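Local coordinates for protein cytochrome P450 (Rhodococcus erythropolis, PDB 3WEC) that hydroxylates the quinoline nitrogen of aurachin precursors as a heme-dependent monooxygenase, a step essential to the antibiotic activity of these alkaloids, at residues 226-231 and 245-250; 166-171 and 212-217; 109-114 and 240-245; 91-94 and 99-102. All blocks are in the same frame, centred on the assembly; numbering follows the deposited sequence.

Contact 1 of 4, residues 226-231 and 245-250; sequences RRLSEV and ATCLLI
Leu-228 pushes one methyl, CD1, over the helix of residues 245-250 and rests it on two consecutive side chains at once. The methyl lies 3.7 Å from Thr-246 CG2 and equally 3.7 Å from Cys-247 SG, so a single carbon fills the dip between the threonine methyl and the thiol. The leucine and threonine side chains meet aslant, and the CA atoms of Leu-228 and Thr-246 are 8.7 Å apart, leaving the side chains to bridge the helices. Leu-228 reaches across because CB already faces the other helix and its chain continues nearly straight at the second torsion (chi2 175°), which carries CD1 forward. In Thr-246 the two branches divide the work. OG1 turns back to the carbonyl oxygen of Glu-242, one turn earlier in its own helix, while CG2, anti to the backbone N, offers a purely apolar surface to the leucine. The buried hydroxyl is thus satisfied within its helix, and the contact itself contains no hydrogen bond. Cys-247 contributes only its sulfur, which also lies in an apolar setting, as the residue packs on Phe-211 and Val-225. Residues 226-230 form the end of the short helix 224-230, the H helix of a P450; residues 245-250 belong to the long helix 240-271. On the same turn Leu-249 touches both the heme and the bound aurachin intermediate. Helix 107-121 packs alongside, with Ala-118 against Leu-228 and Val-115 against Thr-246, while Phe-211 of helix 194-216 borders Cys-247.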
# COMPACT_ATOMS: atom_id res chain seq x y z
N ARG A 226 14.29 15.00 10.05
CA ARG A 226 15.46 15.34 10.83
C ARG A 226 16.22 14.05 11.16
O ARG A 226 17.41 13.99 10.98
CB ARG A 226 15.10 16.14 12.10
CG ARG A 226 16.31 16.79 12.77
CD ARG A 226 16.09 17.00 14.26
NE ARG A 226 15.63 18.35 14.57
CZ ARG A 226 14.94 18.68 15.67
NH1 ARG A 226 14.60 17.74 16.54
NH2 ARG A 226 14.56 19.94 15.89
N ARG A 227 15.53 13.01 11.59
CA ARG A 227 16.21 11.77 12.00
C ARG A 227 16.92 11.06 10.85
O ARG A 227 17.92 10.40 11.10
CB ARG A 227 15.26 10.82 12.70
CG ARG A 227 14.62 11.44 13.91
CD ARG A 227 14.78 10.59 15.13
NE ARG A 227 13.51 10.47 15.83
CZ ARG A 227 12.93 11.42 16.56
NH1 ARG A 227 11.76 11.17 17.13
NH2 ARG A 227 13.50 12.62 16.73
N LEU A 228 16.40 11.20 9.62
CA LEU A 228 17.03 10.68 8.40
C LEU A 228 18.39 11.34 8.15
O LEU A 228 19.33 10.69 7.69
CB LEU A 228 16.11 10.89 7.17
CG LEU A 228 14.95 9.89 7.02
CD1 LEU A 228 14.03 10.23 5.86
CD2 LEU A 228 15.42 8.44 6.87
N SER A 229 18.48 12.64 8.46
CA SER A 229 19.78 13.34 8.54
C SER A 229 20.75 12.78 9.61
O SER A 229 21.93 12.61 9.32
CB SER A 229 19.61 14.85 8.80
OG SER A 229 18.45 15.35 8.17
N GLU A 230 20.27 12.52 10.83
CA GLU A 230 21.16 12.12 11.96
C GLU A 230 21.62 10.67 11.96
O GLU A 230 22.57 10.33 12.66
CB GLU A 230 20.50 12.36 13.30
CG GLU A 230 20.33 13.82 13.71
CD GLU A 230 19.23 13.99 14.75
OE1 GLU A 230 18.47 13.02 14.98
OE2 GLU A 230 19.14 15.09 15.34
N VAL A 231 20.94 9.80 11.21
CA VAL A 231 21.25 8.37 11.27
C VAL A 231 22.67 8.05 10.74
O VAL A 231 23.05 8.51 9.67
CB VAL A 231 20.12 7.50 10.65
CG1 VAL A 231 20.02 7.67 9.13
CG2 VAL A 231 20.29 6.04 11.03
N ALA A 245 14.39 11.63 -1.42
CA ALA A 245 13.69 10.56 -2.13
C ALA A 245 12.91 9.59 -1.22
O ALA A 245 11.76 9.25 -1.53
CB ALA A 245 14.62 9.84 -3.09
N THR A 246 13.53 9.17 -0.10
CA THR A 246 12.89 8.49 1.01
C THR A 246 11.69 9.22 1.62
O THR A 246 10.64 8.62 1.88
CB THR A 246 13.91 8.30 2.18
OG1 THR A 246 15.00 7.54 1.72
CG2 THR A 246 13.24 7.65 3.36
N CYS A 247 11.83 10.49 1.90
CA CYS A 247 10.63 11.27 2.31
C CYS A 247 9.43 11.13 1.36
O CYS A 247 8.29 10.83 1.80
CB CYS A 247 11.00 12.71 2.64
SG CYS A 247 12.06 12.81 4.11
N LEU A 248 9.69 11.30 0.06
CA LEU A 248 8.64 11.14 -0.96
C LEU A 248 8.12 9.69 -0.94
O LEU A 248 6.91 9.45 -1.07
CB LEU A 248 9.18 11.41 -2.36
CG LEU A 248 8.36 11.95 -3.55
CD1 LEU A 248 8.76 11.25 -4.82
CD2 LEU A 248 6.85 11.97 -3.45
N LEU A 249 9.03 8.70 -0.80
CA LEU A 249 8.61 7.30 -0.89
C LEU A 249 7.61 7.00 0.22
O LEU A 249 6.53 6.39 0.02
CB LEU A 249 9.81 6.35 -0.84
CG LEU A 249 9.51 4.93 -0.35
CD1 LEU A 249 8.73 4.25 -1.48
CD2 LEU A 249 10.79 4.15 -0.11
N ILE A 250 7.97 7.44 1.41
CA ILE A 250 7.13 7.35 2.57
C ILE A 250 5.81 8.11 2.46
O ILE A 250 4.79 7.60 2.90
CB ILE A 250 7.95 7.70 3.79
CG1 ILE A 250 8.79 6.39 4.07
CG2 ILE A 250 7.06 8.20 4.91
CD1 ILE A 250 9.30 6.24 5.45

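Contact 2 of 4, residues 166-171 and 212-217; sequences GIPDKD and RTLATS
This is loose apolar packing in which Leu-214, near the end of helix 194-216, leans on Ile-167 and Pro-168 in the turn joining helices 155-165 and 172-182, the E-F connection of the P450 fold. No hydrogen bond crosses it. The two leucine methyls take different partners: CD1 approaches Pro-168 CG at 4.1 Å, with the leucine and the proline ring reaching toward each other, whereas CD2 comes to 4.3 Å from Ile-167 CD1. The same CD2 lies 4.3 Å from the carbonyl oxygen of Gly-166. Such spacings mark shallow van der Waals contact, with Leu-214 supplying more than half of the surface buried here. Its CG stands anti to the backbone N (chi1 -178°), which throws the branched end off the helix and toward the turn. Ile-167 begins by heading the other way, but its bent chain brings CD1 round to the leucine. The turn owes its shape to Gly-166, whose positive phi of 82° closes helix 155-165 in a Schellman motif and releases the chain so that Ile-167 and Pro-168 follow in an extended course. The backbone then tightens again, with Asp-171 N bonded to Pro-168 O at 2.9 Å. Asp-171 also holds the turn in place through Tyr-210 of helix 194-216 and a salt bridge to Arg-174. Pro-168 and Ile-167 both touch Tyr-210, one turn before Leu-214, while Leu-214 meets Val-225 of helix 224-230, so the turn, the end of helix 194-216 and the start of helix 224-230 pack together with no strand taking part.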
# COMPACT_ATOMS: atom_id res chain seq x y z
N GLY A 166 7.61 15.56 10.60
CA GLY A 166 8.03 16.79 11.26
C GLY A 166 7.85 17.93 10.29
O GLY A 166 8.70 18.82 10.20
N ILE A 167 6.74 17.89 9.53
CA ILE A 167 6.41 19.02 8.65
C ILE A 167 5.97 20.22 9.52
O ILE A 167 5.06 20.10 10.35
CB ILE A 167 5.33 18.66 7.62
CG1 ILE A 167 5.72 17.42 6.78
CG2 ILE A 167 4.98 19.84 6.73
CD1 ILE A 167 6.96 17.56 5.90
N PRO A 168 6.65 21.37 9.36
CA PRO A 168 6.39 22.59 10.14
C PRO A 168 4.97 23.07 9.88
O PRO A 168 4.43 22.85 8.79
CB PRO A 168 7.39 23.60 9.57
CG PRO A 168 8.44 22.79 8.86
CD PRO A 168 7.77 21.53 8.40
N ASP A 169 4.36 23.69 10.89
CA ASP A 169 2.97 24.18 10.81
C ASP A 169 2.62 24.90 9.50
O ASP A 169 1.57 24.62 8.89
CB ASP A 169 2.66 25.08 12.03
CG ASP A 169 2.35 24.27 13.31
OD1 ASP A 169 2.84 23.13 13.45
OD2 ASP A 169 1.62 24.81 14.17
N LYS A 170 3.50 25.81 9.08
CA LYS A 170 3.37 26.61 7.85
C LYS A 170 3.28 25.83 6.52
O LYS A 170 2.80 26.36 5.52
CB LYS A 170 4.56 27.58 7.70
CG LYS A 170 5.28 27.97 8.98
CD LYS A 170 6.50 27.11 9.26
CE LYS A 170 7.45 27.80 10.24
NZ LYS A 170 8.56 26.90 10.69
N ASP A 171 3.81 24.60 6.50
CA ASP A 171 3.90 23.83 5.26
C ASP A 171 2.84 22.74 5.18
O ASP A 171 2.85 21.93 4.24
CB ASP A 171 5.29 23.20 5.11
CG ASP A 171 6.42 24.22 5.08
OD1 ASP A 171 6.26 25.30 4.48
OD2 ASP A 171 7.49 23.91 5.65
N ARG A 212 14.64 18.09 0.34
CA ARG A 212 16.08 18.46 0.42
C ARG A 212 16.32 19.63 1.38
O ARG A 212 17.04 19.51 2.37
CB ARG A 212 16.63 18.89 -0.94
CG ARG A 212 16.61 17.84 -2.02
CD ARG A 212 17.54 18.31 -3.13
NE ARG A 212 17.56 17.37 -4.25
CZ ARG A 212 16.90 17.53 -5.40
NH1 ARG A 212 17.02 16.59 -6.34
NH2 ARG A 212 16.10 18.58 -5.63
N THR A 213 15.69 20.74 1.04
CA THR A 213 15.82 22.02 1.72
C THR A 213 15.45 21.93 3.20
O THR A 213 16.14 22.52 4.03
CB THR A 213 14.91 23.05 0.99
OG1 THR A 213 15.29 23.10 -0.39
CG2 THR A 213 15.02 24.44 1.62
N LEU A 214 14.38 21.22 3.53
CA LEU A 214 14.02 21.00 4.94
C LEU A 214 15.11 20.22 5.72
O LEU A 214 15.41 20.54 6.88
CB LEU A 214 12.66 20.30 5.07
CG LEU A 214 12.16 20.06 6.50
CD1 LEU A 214 11.99 21.35 7.30
CD2 LEU A 214 10.88 19.25 6.50
N ALA A 215 15.70 19.21 5.07
CA ALA A 215 16.79 18.40 5.63
C ALA A 215 18.11 19.13 5.86
O ALA A 215 18.81 18.84 6.84
CB ALA A 215 17.05 17.20 4.75
N THR A 216 18.47 20.04 4.95
CA THR A 216 19.79 20.70 5.03
C THR A 216 19.72 21.91 5.94
O THR A 216 20.71 22.58 6.21
CB THR A 216 20.28 21.22 3.66
OG1 THR A 216 19.55 22.41 3.33
CG2 THR A 216 20.10 20.16 2.57
N SER A 217 18.51 22.19 6.40
CA SER A 217 18.19 23.47 6.98
C SER A 217 17.80 23.23 8.40
O SER A 217 16.63 23.40 8.79
CB SER A 217 17.07 24.12 6.18
OG SER A 217 17.55 24.44 4.88

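Contact 3 of 4, residues 109-114 and 240-245; sequences TRLRGL and VDEIAA. With HEM (protoporphyrin IX containing Fe), chain B.
A salt bridge from the partly exposed Arg-110 to the buried Glu-242 joins helix 107-121, the P450 C helix, to the first turn of helix 240-271. The guanidinium grips the carboxylate end-on: Arg-110 NH2 donates to Glu-242 OE1 at 2.6 Å, and the oxygen receives it on its syn lone pair, while Arg-110 NH1 bonds Glu-242 OE2 at 2.6 Å, also from the syn side but tilted well out of the carboxylate plane. The two flat groups are consequently twisted by 34°. Arg-110 reaches this far because its chain is extended from CG to NE. Leu-114 CD1 sits 3.9 Å above the plane of the Arg-110 guanidinium, displaced toward its rim, and Leu-111 CD2 lies 3.9 Å from Glu-242 OE2. Further bonds fix both partners: Arg-110 NE pairs with Asp-236, Glu-242 OE2 with Arg-98, and OE1 accepts from Ser-239 N just before the helix. Two arginines on one carboxylate probably keep Glu-242 ionised.

From the same C-helix turn Arg-112 points the other way, its chain bent at chi2 (76°), and its NH1 donates a hydrogen bond to the heme propionate oxygen O1D at 2.6 Å. The propionate meets the guanidinium at its edge. With His-108, Arg-305, His-359 and Lys-66 also hydrogen-bonded to the heme, this is the basic propionate-anchoring site characteristic of cytochromes P450.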
# COMPACT_ATOMS: atom_id res chain seq x y z
N THR A 109 19.76 -3.34 1.06
CA THR A 109 20.24 -3.60 2.42
C THR A 109 20.74 -2.35 3.12
O THR A 109 20.33 -2.05 4.25
CB THR A 109 21.35 -4.69 2.40
OG1 THR A 109 20.87 -5.84 1.70
CG2 THR A 109 21.81 -5.09 3.86
N ARG A 110 21.61 -1.59 2.45
CA ARG A 110 22.13 -0.32 3.01
C ARG A 110 21.00 0.67 3.27
O ARG A 110 20.86 1.18 4.36
CB ARG A 110 23.22 0.34 2.13
CG ARG A 110 23.39 1.85 2.40
CD ARG A 110 24.53 2.51 1.58
NE ARG A 110 24.70 3.93 1.88
CZ ARG A 110 23.97 4.89 1.30
NH1 ARG A 110 23.06 4.56 0.40
NH2 ARG A 110 24.15 6.18 1.62
N LEU A 111 20.20 0.93 2.25
CA LEU A 111 19.09 1.91 2.36
C LEU A 111 18.05 1.52 3.43
O LEU A 111 17.62 2.38 4.22
CB LEU A 111 18.44 2.09 1.00
CG LEU A 111 19.27 2.86 -0.05
CD1 LEU A 111 18.78 2.55 -1.47
CD2 LEU A 111 19.22 4.38 0.22
N ARG A 112 17.69 0.23 3.49
CA ARG A 112 16.71 -0.29 4.43
C ARG A 112 17.14 -0.10 5.85
O ARG A 112 16.32 0.27 6.69
CB ARG A 112 16.49 -1.82 4.24
CG ARG A 112 15.53 -2.43 5.24
CD ARG A 112 14.07 -2.12 4.94
NE ARG A 112 13.21 -2.85 5.87
CZ ARG A 112 11.98 -3.30 5.61
NH1 ARG A 112 11.43 -3.14 4.41
NH2 ARG A 112 11.32 -3.95 6.55
N GLY A 113 18.40 -0.45 6.14
CA GLY A 113 18.93 -0.36 7.47
C GLY A 113 18.96 1.06 8.00
O GLY A 113 18.53 1.32 9.12
N LEU A 114 19.45 1.99 7.18
CA LEU A 114 19.54 3.37 7.59
C LEU A 114 18.13 3.96 7.75
O LEU A 114 17.82 4.55 8.77
CB LEU A 114 20.36 4.18 6.55
CG LEU A 114 21.81 3.76 6.38
CD1 LEU A 114 22.55 4.47 5.24
CD2 LEU A 114 22.53 3.95 7.71
N VAL A 240 21.82 13.52 0.92
CA VAL A 240 20.71 14.44 1.02
C VAL A 240 19.66 14.17 -0.09
O VAL A 240 18.44 14.31 0.14
CB VAL A 240 21.22 15.90 1.08
CG1 VAL A 240 20.08 16.90 1.02
CG2 VAL A 240 22.03 16.13 2.35
N ASP A 241 20.09 13.74 -1.27
CA ASP A 241 19.12 13.25 -2.25
C ASP A 241 18.46 11.92 -1.81
O ASP A 241 17.30 11.69 -2.13
CB ASP A 241 19.73 13.10 -3.65
CG ASP A 241 20.39 14.37 -4.16
OD1 ASP A 241 21.50 14.25 -4.71
OD2 ASP A 241 19.81 15.48 -4.02
N GLU A 242 19.19 11.07 -1.07
CA GLU A 242 18.62 9.84 -0.52
C GLU A 242 17.54 10.16 0.51
O GLU A 242 16.46 9.56 0.46
CB GLU A 242 19.72 8.88 0.04
CG GLU A 242 20.59 8.20 -1.02
CD GLU A 242 21.78 7.40 -0.46
OE1 GLU A 242 22.33 7.68 0.64
OE2 GLU A 242 22.18 6.44 -1.15
N ILE A 243 17.78 11.18 1.35
CA ILE A 243 16.86 11.63 2.41
C ILE A 243 15.57 12.18 1.79
O ILE A 243 14.48 11.88 2.25
CB ILE A 243 17.47 12.73 3.33
CG1 ILE A 243 18.60 12.21 4.21
CG2 ILE A 243 16.41 13.34 4.25
CD1 ILE A 243 19.61 13.25 4.59
N ALA A 244 15.69 12.95 0.73
CA ALA A 244 14.52 13.57 0.08
C ALA A 244 13.71 12.54 -0.72
O ALA A 244 12.46 12.56 -0.69
CB ALA A 244 14.97 14.68 -0.82
N ALA A 245 14.39 11.63 -1.42
CA ALA A 245 13.69 10.56 -2.13
C ALA A 245 12.91 9.59 -1.22
O ALA A 245 11.76 9.25 -1.53
CB ALA A 245 14.62 9.84 -3.09
CHA HEM B . 6.47 -2.05 0.95
CHB HEM B . 1.69 -3.14 1.78
CHC HEM B . 1.31 0.75 4.75
CHD HEM B . 6.11 1.95 3.73
C1A HEM B . 5.13 -2.60 0.94
C2A HEM B . 4.78 -3.73 0.01
C3A HEM B . 3.39 -4.03 0.28
C4A HEM B . 3.03 -3.05 1.31
CMA HEM B . 2.51 -5.11 -0.38
CAA HEM B . 5.59 -4.53 -1.01
CBA HEM B . 6.22 -5.66 -0.16
CGA HEM B . 6.87 -6.74 -1.04
O1A HEM B . 7.28 -6.48 -2.21
O2A HEM B . 7.04 -7.88 -0.54
C1B HEM B . 1.18 -2.12 2.68
C2B HEM B . -0.17 -2.28 3.21
C3B HEM B . -0.25 -1.12 4.05
C4B HEM B . 1.03 -0.43 3.92
CMB HEM B . -1.24 -3.31 2.95
CAB HEM B . -1.46 -0.78 4.84
CBB HEM B . -1.90 0.45 4.84
C1C HEM B . 2.60 1.40 4.76
C2C HEM B . 2.83 2.68 5.42
C3C HEM B . 4.23 3.01 5.10
C4C HEM B . 4.76 1.94 4.27
CMC HEM B . 1.80 3.44 6.23
CAC HEM B . 5.04 4.22 5.47
CBC HEM B . 4.64 5.08 6.38
C1D HEM B . 6.64 0.95 2.78
C2D HEM B . 8.05 0.97 2.41
C3D HEM B . 8.19 -0.22 1.56
C4D HEM B . 6.84 -0.81 1.62
CMD HEM B . 9.07 2.03 2.76
CAD HEM B . 9.40 -0.71 0.83
CBD HEM B . 10.04 -1.80 1.72
CGD HEM B . 11.28 -2.38 1.14
O1D HEM B . 12.19 -2.71 1.96
O2D HEM B . 11.38 -2.52 -0.12
NA HEM B . 4.08 -2.21 1.87
NB HEM B . 1.93 -1.07 3.13
NC HEM B . 3.77 0.90 4.11
ND HEM B . 5.93 -0.13 2.36
FE HEM B . 3.89 -0.45 2.75
O HOH W 1 2.76 0.71 0.88

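Contact 4 of 4, residues 91-94 and 99-102; sequences LGID and PFML. With HEM (protoporphyrin IX containing Fe), chain B.
Apolar contact between Phe-100 and residues Gly-92 and Ile-93 makes up the whole meeting of the two segments, both in the long B-C loop that precedes helix 107-121. The ring offers its edge, not a face. Gly-92 CA lies near the ring plane, 3.6 Å from Phe-100 CE2 and 3.7 Å from CD2, close enough for backbone and ring to touch directly. One residue on, Ile-93 brings its CG2 branch to the end of the same edge, 4.0 Å from Phe-100 CZ, with the two side chains crossing at about a right angle. CG2 faces the ring because CG1 takes the place between the backbone N and the carbonyl carbon (chi1 60°). Gly-92 has a positive phi (61°), a conformation that suits glycine. Around the ring, Leu-248 and Leu-249 of helix 240-271 and Leu-89 add further apolar surface.

Contact with the heme is the second kind, and it comes from Met-101. Its CB is 3.2 Å from heme propionate oxygen O2D and its CG 3.9 Å from the propionate carbon CAD, so the side chain lies along the arm of the propionate without hydrogen-bonding it. The bend at chi2 (-84°) sets Met-101 SD 4.0 Å from the other heme propionate oxygen, O1D.

Contact with the substrate is the third: Phe-100 and Leu-102 both touch the bound aurachin intermediate. No hydrogen bond crosses between the two segments, so they meet by van der Waals contact, and their greasy surface is consistent with a pocket wall shaped for a prenylated quinolone.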
# COMPACT_ATOMS: atom_id res chain seq x y z
N LEU A 91 9.63 4.13 -11.76
CA LEU A 91 10.26 4.72 -12.95
C LEU A 91 11.37 5.53 -12.31
O LEU A 91 12.26 6.07 -12.98
CB LEU A 91 9.29 5.64 -13.69
CG LEU A 91 8.49 5.21 -14.91
CD1 LEU A 91 8.28 3.70 -15.00
CD2 LEU A 91 7.17 5.99 -14.96
N GLY A 92 11.32 5.57 -10.98
CA GLY A 92 12.29 6.27 -10.15
C GLY A 92 12.29 7.74 -10.48
O GLY A 92 11.32 8.26 -11.02
N ILE A 93 13.37 8.42 -10.14
CA ILE A 93 13.55 9.79 -10.61
C ILE A 93 14.86 9.87 -11.41
O ILE A 93 15.95 9.74 -10.84
CB ILE A 93 13.43 10.85 -9.47
CG1 ILE A 93 14.48 10.63 -8.37
CG2 ILE A 93 12.02 10.85 -8.88
CD1 ILE A 93 14.89 11.90 -7.65
N ASP A 94 14.73 10.02 -12.73
CA ASP A 94 15.88 10.05 -13.68
C ASP A 94 16.64 8.72 -13.76
O ASP A 94 17.88 8.69 -13.70
CB ASP A 94 16.88 11.20 -13.35
CG ASP A 94 16.23 12.58 -13.31
OD1 ASP A 94 15.37 12.88 -14.17
OD2 ASP A 94 16.59 13.37 -12.42
N PRO A 99 16.52 4.98 -4.14
CA PRO A 99 16.05 5.33 -2.80
C PRO A 99 14.54 5.07 -2.61
O PRO A 99 14.01 5.38 -1.53
CB PRO A 99 16.42 6.82 -2.66
CG PRO A 99 17.41 7.10 -3.77
CD PRO A 99 16.99 6.17 -4.88
N PHE A 100 13.89 4.48 -3.61
CA PHE A 100 12.51 4.02 -3.50
C PHE A 100 12.35 2.54 -3.07
O PHE A 100 11.23 1.98 -3.11
CB PHE A 100 11.75 4.25 -4.83
CG PHE A 100 11.57 5.70 -5.19
CD1 PHE A 100 11.51 6.69 -4.20
CD2 PHE A 100 11.43 6.08 -6.53
CE1 PHE A 100 11.34 8.02 -4.55
CE2 PHE A 100 11.25 7.41 -6.88
CZ PHE A 100 11.20 8.38 -5.89
N MET A 101 13.47 1.90 -2.70
CA MET A 101 13.47 0.49 -2.28
C MET A 101 13.04 -0.46 -3.38
O MET A 101 12.75 -1.62 -3.10
CB MET A 101 12.55 0.27 -1.06
CG MET A 101 12.73 1.21 0.12
SD MET A 101 14.03 0.80 1.28
CE MET A 101 14.04 2.27 2.30
N LEU A 102 12.92 0.04 -4.62
CA LEU A 102 12.80 -0.82 -5.81
C LEU A 102 14.20 -1.24 -6.24
O LEU A 102 14.70 -0.89 -7.32
CB LEU A 102 12.07 -0.12 -6.96
CG LEU A 102 10.59 0.25 -6.74
CD1 LEU A 102 9.90 0.16 -8.07
CD2 LEU A 102 9.86 -0.65 -5.75
CHA HEM B . 6.47 -2.05 0.95
CHB HEM B . 1.69 -3.14 1.78
CHC HEM B . 1.31 0.75 4.75
CHD HEM B . 6.11 1.95 3.73
C1A HEM B . 5.13 -2.60 0.94
C2A HEM B . 4.78 -3.73 0.01
C3A HEM B . 3.39 -4.03 0.28
C4A HEM B . 3.03 -3.05 1.31
CMA HEM B . 2.51 -5.11 -0.38
CAA HEM B . 5.59 -4.53 -1.01
CBA HEM B . 6.22 -5.66 -0.16
CGA HEM B . 6.87 -6.74 -1.04
O1A HEM B . 7.28 -6.48 -2.21
O2A HEM B . 7.04 -7.88 -0.54
C1B HEM B . 1.18 -2.12 2.68
C2B HEM B . -0.17 -2.28 3.21
C3B HEM B . -0.25 -1.12 4.05
C4B HEM B . 1.03 -0.43 3.92
CMB HEM B . -1.24 -3.31 2.95
CAB HEM B . -1.46 -0.78 4.84
CBB HEM B . -1.90 0.45 4.84
C1C HEM B . 2.60 1.40 4.76
C2C HEM B . 2.83 2.68 5.42
C3C HEM B . 4.23 3.01 5.10
C4C HEM B . 4.76 1.94 4.27
CMC HEM B . 1.80 3.44 6.23
CAC HEM B . 5.04 4.22 5.47
CBC HEM B . 4.64 5.08 6.38
C1D HEM B . 6.64 0.95 2.78
C2D HEM B . 8.05 0.97 2.41
C3D HEM B . 8.19 -0.22 1.56
C4D HEM B . 6.84 -0.81 1.62
CMD HEM B . 9.07 2.03 2.76
CAD HEM B . 9.40 -0.71 0.83
CBD HEM B . 10.04 -1.80 1.72
CGD HEM B . 11.28 -2.38 1.14
O1D HEM B . 12.19 -2.71 1.96
O2D HEM B . 11.38 -2.52 -0.12
NA HEM B . 4.08 -2.21 1.87
NB HEM B . 1.93 -1.07 3.13
NC HEM B . 3.77 0.90 4.11
ND HEM B . 5.93 -0.13 2.36
FE HEM B . 3.89 -0.45 2.75
O HOH W 1 2.76 0.71 0.88

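How the contacts relate
Contacts 1, 2 and 3 are largely buried, though the arginine of contact 3 reaches the rim; contact 4 is only partly buried, on its 91-94 side. Contacts 1 and 3 occupy successive turns of helix 240-271 and share Ala-245, yet contact 3 is a charged clasp at the helix start, contact 1 an apolar seat a turn later. Contact 4 abuts both, Phe-100 and Pro-99 packing on Ala-245, and meets the same heme propionate as contact 3, by carbon atoms instead of a hydrogen bond. Contact 2, farthest from the chain's centre, is apolar like contact 1 but looser; a salt bridge from Arg-212 NE to Asp-241 OD2 (2.9 Å) ties its helix to contact 3.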